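Long-range contact in neutral ceramidase (Pseudomonas aeruginosa, PDB 2ZWS), which catalyses the zinc-dependent hydrolysis of the N-acyl bond of ceramides to sphingosine and free fatty acid, and also the reverse synthesis: residues E366-A378 / Y455-P469. Sequence-based numbering, arbitrary orientation.
Sequences ELVQCQAEKTILA and YAAQEYEGGSTLYGP
A type II' beta turn, Q371 to K374, follows helix 365-370 and packs against the loop leaving helix 452-457, with the Y455 hydroxyl reaching into the turn. Tyrosine suits this place because its phenol reaches the turn's own carbonyl: Y455 OH donates to Q371 O at 2.6 Å, and the same oxygen accepts K374 N, the bond that closes the turn. P469 CA lies over one face of the ring and Q458 NE2 over the opposite one, while E373 OE2 sits at the edge, its carboxylate perpendicular to the ring and salt-bridged to R452. Glutamine offers both a donor and an acceptor: Q371 NE2 gives the opposite loop's L466 O a nearly straight bond (3.0 Å, 164°), while OE1 accepts from K374 NZ in its own turn. Lysine is long enough to run past the tyrosine; with CG anti to the backbone N (chi1 -173°) and a bend at chi3, its chain brings CE to 3.4 Å from Y455 OH, crossing the tyrosine side chain at about a right angle. The buried NZ is held by three oxygens, Q371 OE1, A325 O and T465 O. T465 itself adjoins the zinc ligand Y448, and K374 NZ meets T465 O at 2.7 Å from above the carbonyl plane.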
loop_
_atom_site.group_PDB
_atom_site.type_symbol
_atom_site.label_atom_id
_atom_site.label_comp_id
_atom_site.label_asym_id
_atom_site.label_seq_id
_atom_site.Cartn_x
_atom_site.Cartn_y
_atom_site.Cartn_z
ATOM N N GLU A 366 4.343 -25.135 -26.138
ATOM C CA GLU A 366 4.853 -25.562 -24.841
ATOM C C GLU A 366 4.189 -24.721 -23.754
ATOM O O GLU A 366 3.794 -25.236 -22.710
ATOM C CB GLU A 366 6.383 -25.435 -24.784
ATOM C CG GLU A 366 7.118 -25.974 -26.031
ATOM C CD GLU A 366 7.385 -24.902 -27.099
ATOM O OE1 GLU A 366 8.429 -24.209 -27.013
ATOM O OE2 GLU A 366 6.565 -24.759 -28.037
ATOM N N LEU A 367 4.036 -23.430 -24.032
ATOM C CA LEU A 367 3.384 -22.521 -23.087
ATOM C C LEU A 367 1.892 -22.836 -22.925
ATOM O O LEU A 367 1.400 -22.940 -21.807
ATOM C CB LEU A 367 3.590 -21.054 -23.506
ATOM C CG LEU A 367 2.942 -20.023 -22.567
ATOM C CD1 LEU A 367 3.641 -20.012 -21.208
ATOM C CD2 LEU A 367 2.953 -18.653 -23.181
ATOM N N VAL A 368 1.184 -23.001 -24.047
ATOM C CA VAL A 368 -0.232 -23.363 -24.017
ATOM C C VAL A 368 -0.417 -24.618 -23.164
ATOM O O VAL A 368 -1.318 -24.684 -22.324
ATOM C CB VAL A 368 -0.807 -23.597 -25.460
ATOM C CG1 VAL A 368 -2.261 -24.074 -25.405
ATOM C CG2 VAL A 368 -0.703 -22.319 -26.304
ATOM N N GLN A 369 0.448 -25.605 -23.382
ATOM C CA GLN A 369 0.327 -26.868 -22.676
ATOM C C GLN A 369 0.619 -26.748 -21.192
ATOM O O GLN A 369 -0.153 -27.257 -20.382
ATOM C CB GLN A 369 1.168 -27.967 -23.321
ATOM C CG GLN A 369 0.585 -28.457 -24.639
ATOM C CD GLN A 369 -0.927 -28.697 -24.580
ATOM O OE1 GLN A 369 -1.708 -28.012 -25.257
ATOM N NE2 GLN A 369 -1.346 -29.668 -23.768
ATOM N N CYS A 370 1.712 -26.083 -20.825
ATOM C CA CYS A 370 1.943 -26.167 -19.397
ATOM C C CYS A 370 1.121 -25.117 -18.575
ATOM O O CYS A 370 0.935 -25.377 -17.396
ATOM C CB CYS A 370 3.443 -26.411 -18.987
ATOM S SG CYS A 370 4.247 -27.994 -19.458
ATOM N N GLN A 371 0.522 -24.093 -19.191
ATOM C CA GLN A 371 -0.437 -23.214 -18.495
ATOM C C GLN A 371 -1.771 -23.901 -18.129
ATOM O O GLN A 371 -2.616 -23.313 -17.446
ATOM C CB GLN A 371 -0.692 -21.941 -19.310
ATOM C CG GLN A 371 0.490 -20.973 -19.356
ATOM C CD GLN A 371 0.646 -20.178 -18.060
ATOM O OE1 GLN A 371 -0.240 -20.199 -17.201
ATOM N NE2 GLN A 371 1.779 -19.470 -17.919
ATOM N N ALA A 372 -1.950 -25.141 -18.607
ATOM C CA ALA A 372 -3.023 -26.044 -18.145
ATOM C C ALA A 372 -4.401 -25.470 -18.446
ATOM O O ALA A 372 -4.685 -25.148 -19.606
ATOM C CB ALA A 372 -2.839 -26.408 -16.643
ATOM N N GLU A 373 -5.251 -25.293 -17.444
ATOM C CA GLU A 373 -6.623 -24.861 -17.731
ATOM C C GLU A 373 -6.792 -23.404 -18.152
ATOM O O GLU A 373 -7.871 -22.978 -18.543
ATOM C CB GLU A 373 -7.639 -25.299 -16.665
ATOM C CG GLU A 373 -7.199 -25.357 -15.243
ATOM C CD GLU A 373 -6.214 -26.478 -14.920
ATOM O OE1 GLU A 373 -6.528 -27.696 -14.997
ATOM O OE2 GLU A 373 -5.101 -26.110 -14.550
ATOM N N LYS A 374 -5.714 -22.630 -18.087
ATOM C CA LYS A 374 -5.775 -21.256 -18.536
ATOM C C LYS A 374 -6.004 -21.140 -20.046
ATOM O O LYS A 374 -5.420 -21.894 -20.827
ATOM C CB LYS A 374 -4.449 -20.565 -18.177
ATOM C CG LYS A 374 -4.427 -19.041 -18.455
ATOM C CD LYS A 374 -3.081 -18.402 -18.044
ATOM C CE LYS A 374 -3.002 -18.233 -16.531
ATOM N NZ LYS A 374 -1.579 -17.965 -16.160
ATOM N N THR A 375 -6.873 -20.204 -20.439
ATOM C CA THR A 375 -6.929 -19.816 -21.843
ATOM C C THR A 375 -6.205 -18.484 -21.962
ATOM O O THR A 375 -6.620 -17.440 -21.434
ATOM C CB THR A 375 -8.341 -19.825 -22.466
ATOM O OG1 THR A 375 -9.106 -18.712 -22.008
ATOM C CG2 THR A 375 -9.065 -21.125 -22.131
ATOM N N ILE A 376 -5.060 -18.552 -22.618
ATOM C CA ILE A 376 -4.148 -17.415 -22.636
ATOM C C ILE A 376 -4.735 -16.225 -23.389
ATOM O O ILE A 376 -5.162 -16.356 -24.544
ATOM C CB ILE A 376 -2.777 -17.819 -23.211
ATOM C CG1 ILE A 376 -2.105 -18.841 -22.283
ATOM C CG2 ILE A 376 -1.918 -16.585 -23.443
ATOM C CD1 ILE A 376 -0.872 -19.510 -22.850
ATOM N N LEU A 377 -4.767 -15.075 -22.710
ATOM C CA LEU A 377 -5.129 -13.808 -23.314
ATOM C C LEU A 377 -3.885 -13.040 -23.758
ATOM O O LEU A 377 -3.849 -12.459 -24.858
ATOM C CB LEU A 377 -5.944 -12.965 -22.326
ATOM C CG LEU A 377 -6.314 -11.535 -22.750
ATOM C CD1 LEU A 377 -7.265 -11.533 -23.945
ATOM C CD2 LEU A 377 -6.924 -10.785 -21.584
ATOM N N ALA A 378 -2.874 -13.022 -22.892
ATOM C CA ALA A 378 -1.623 -12.318 -23.183
ATOM C C ALA A 378 -0.438 -13.128 -22.702
ATOM O O ALA A 378 -0.388 -13.541 -21.545
ATOM C CB ALA A 378 -1.618 -10.918 -22.556
ATOM N N TYR A 455 -6.672 -22.731 -9.244
ATOM C CA TYR A 455 -6.184 -22.389 -10.573
ATOM C C TYR A 455 -7.048 -23.034 -11.635
ATOM O O TYR A 455 -7.381 -22.383 -12.633
ATOM C CB TYR A 455 -4.740 -22.844 -10.741
ATOM C CG TYR A 455 -4.122 -22.474 -12.060
ATOM C CD1 TYR A 455 -3.359 -21.301 -12.188
ATOM C CD2 TYR A 455 -4.257 -23.315 -13.183
ATOM C CE1 TYR A 455 -2.770 -20.955 -13.392
ATOM C CE2 TYR A 455 -3.669 -22.980 -14.407
ATOM C CZ TYR A 455 -2.912 -21.788 -14.492
ATOM O OH TYR A 455 -2.320 -21.440 -15.677
ATOM N N ALA A 456 -7.425 -24.302 -11.404
ATOM C CA ALA A 456 -8.195 -25.062 -12.409
ATOM C C ALA A 456 -9.535 -24.411 -12.733
ATOM O O ALA A 456 -10.017 -24.511 -13.867
ATOM C CB ALA A 456 -8.396 -26.513 -11.974
ATOM N N ALA A 457 -10.123 -23.734 -11.750
ATOM C CA ALA A 457 -11.406 -23.062 -11.937
ATOM C C ALA A 457 -11.307 -21.820 -12.818
ATOM O O ALA A 457 -12.282 -21.424 -13.444
ATOM C CB ALA A 457 -12.034 -22.731 -10.596
ATOM N N GLN A 458 -10.129 -21.193 -12.834
ATOM C CA GLN A 458 -9.870 -20.000 -13.665
ATOM C C GLN A 458 -10.865 -18.863 -13.472
ATOM O O GLN A 458 -11.310 -18.243 -14.436
ATOM C CB GLN A 458 -9.694 -20.354 -15.160
ATOM C CG GLN A 458 -8.394 -21.064 -15.477
ATOM C CD GLN A 458 -7.179 -20.158 -15.350
ATOM O OE1 GLN A 458 -7.049 -19.181 -16.078
ATOM N NE2 GLN A 458 -6.276 -20.506 -14.453
ATOM N N GLU A 459 -11.199 -18.582 -12.217
ATOM C CA GLU A 459 -11.847 -17.314 -11.887
ATOM C C GLU A 459 -10.731 -16.256 -11.949
ATOM O O GLU A 459 -9.611 -16.590 -12.313
ATOM C CB GLU A 459 -12.512 -17.387 -10.516
ATOM C CG GLU A 459 -13.740 -18.313 -10.504
ATOM C CD GLU A 459 -14.553 -18.145 -9.244
ATOM O OE1 GLU A 459 -14.092 -18.594 -8.163
ATOM O OE2 GLU A 459 -15.656 -17.548 -9.321
ATOM N N TYR A 460 -11.025 -15.009 -11.592
ATOM C CA TYR A 460 -10.112 -13.899 -11.867
ATOM C C TYR A 460 -8.685 -14.150 -11.354
ATOM O O TYR A 460 -7.712 -13.974 -12.086
ATOM C CB TYR A 460 -10.700 -12.613 -11.300
ATOM C CG TYR A 460 -9.763 -11.434 -11.419
ATOM C CD1 TYR A 460 -9.549 -10.807 -12.652
ATOM C CD2 TYR A 460 -9.084 -10.958 -10.295
ATOM C CE1 TYR A 460 -8.656 -9.724 -12.764
ATOM C CE2 TYR A 460 -8.217 -9.868 -10.390
ATOM C CZ TYR A 460 -7.999 -9.273 -11.621
ATOM O OH TYR A 460 -7.129 -8.193 -11.712
ATOM N N GLU A 461 -8.572 -14.602 -10.111
ATOM C CA GLU A 461 -7.274 -14.860 -9.496
ATOM C C GLU A 461 -6.477 -15.954 -10.196
ATOM O O GLU A 461 -5.241 -15.877 -10.310
ATOM C CB GLU A 461 -7.437 -15.182 -8.015
ATOM C CG GLU A 461 -8.099 -14.052 -7.197
ATOM C CD GLU A 461 -9.618 -14.010 -7.328
ATOM O OE1 GLU A 461 -10.243 -14.986 -7.823
ATOM O OE2 GLU A 461 -10.205 -12.982 -6.957
ATOM N N GLY A 462 -7.188 -17.004 -10.610
ATOM C CA GLY A 462 -6.628 -17.939 -11.571
ATOM C C GLY A 462 -6.637 -17.144 -12.857
ATOM O O GLY A 462 -7.485 -16.289 -13.060
ATOM N N GLY A 463 -5.687 -17.345 -13.737
ATOM C CA GLY A 463 -5.751 -16.508 -14.919
ATOM C C GLY A 463 -4.993 -15.212 -14.696
ATOM O O GLY A 463 -4.491 -14.638 -15.664
ATOM N N SER A 464 -4.906 -14.725 -13.448
ATOM C CA SER A 464 -3.761 -13.843 -13.139
ATOM C C SER A 464 -2.681 -14.536 -12.310
ATOM O O SER A 464 -1.803 -13.863 -11.742
ATOM C CB SER A 464 -4.201 -12.529 -12.472
ATOM O OG SER A 464 -4.790 -11.666 -13.436
ATOM N N THR A 465 -2.739 -15.869 -12.242
ATOM C CA THR A 465 -1.659 -16.651 -11.646
ATOM C C THR A 465 -0.635 -16.902 -12.748
ATOM O O THR A 465 -0.786 -17.812 -13.590
ATOM C CB THR A 465 -2.194 -17.938 -10.988
ATOM O OG1 THR A 465 -3.059 -17.597 -9.897
ATOM C CG2 THR A 465 -1.058 -18.831 -10.491
ATOM N N LEU A 466 0.376 -16.039 -12.810
ATOM C CA LEU A 466 1.179 -15.891 -14.026
ATOM C C LEU A 466 1.909 -17.140 -14.483
ATOM O O LEU A 466 1.979 -17.415 -15.689
ATOM C CB LEU A 466 2.203 -14.743 -13.879
ATOM C CG LEU A 466 1.594 -13.360 -13.633
ATOM C CD1 LEU A 466 2.723 -12.367 -13.342
ATOM C CD2 LEU A 466 0.749 -12.876 -14.810
ATOM N N TYR A 467 2.497 -17.859 -13.538
ATOM C CA TYR A 467 3.505 -18.882 -13.880
ATOM C C TYR A 467 2.943 -20.302 -13.991
ATOM O O TYR A 467 3.683 -21.274 -13.934
ATOM C CB TYR A 467 4.688 -18.796 -12.893
ATOM C CG TYR A 467 5.164 -17.357 -12.751
ATOM C CD1 TYR A 467 5.931 -16.747 -13.757
ATOM C CD2 TYR A 467 4.810 -16.581 -11.629
ATOM C CE1 TYR A 467 6.339 -15.394 -13.637
ATOM C CE2 TYR A 467 5.214 -15.227 -11.497
ATOM C CZ TYR A 467 5.985 -14.658 -12.493
ATOM O OH TYR A 467 6.362 -13.328 -12.363
ATOM N N GLY A 468 1.625 -20.386 -14.096
ATOM C CA GLY A 468 0.952 -21.664 -14.323
ATOM C C GLY A 468 0.401 -22.330 -13.079
ATOM O O GLY A 468 0.424 -21.774 -11.966
ATOM N N PRO A 469 -0.069 -23.567 -13.234
ATOM C CA PRO A 469 -0.799 -24.243 -12.174
ATOM C C PRO A 469 0.032 -24.481 -10.907
ATOM O O PRO A 469 -0.531 -24.611 -9.824
ATOM C CB PRO A 469 -1.218 -25.576 -12.828
ATOM C CG PRO A 469 -0.258 -25.780 -13.947
ATOM C CD PRO A 469 0.063 -24.399 -14.448
HETATM O O HOH W 1 -8.229 -18.544 -18.242
#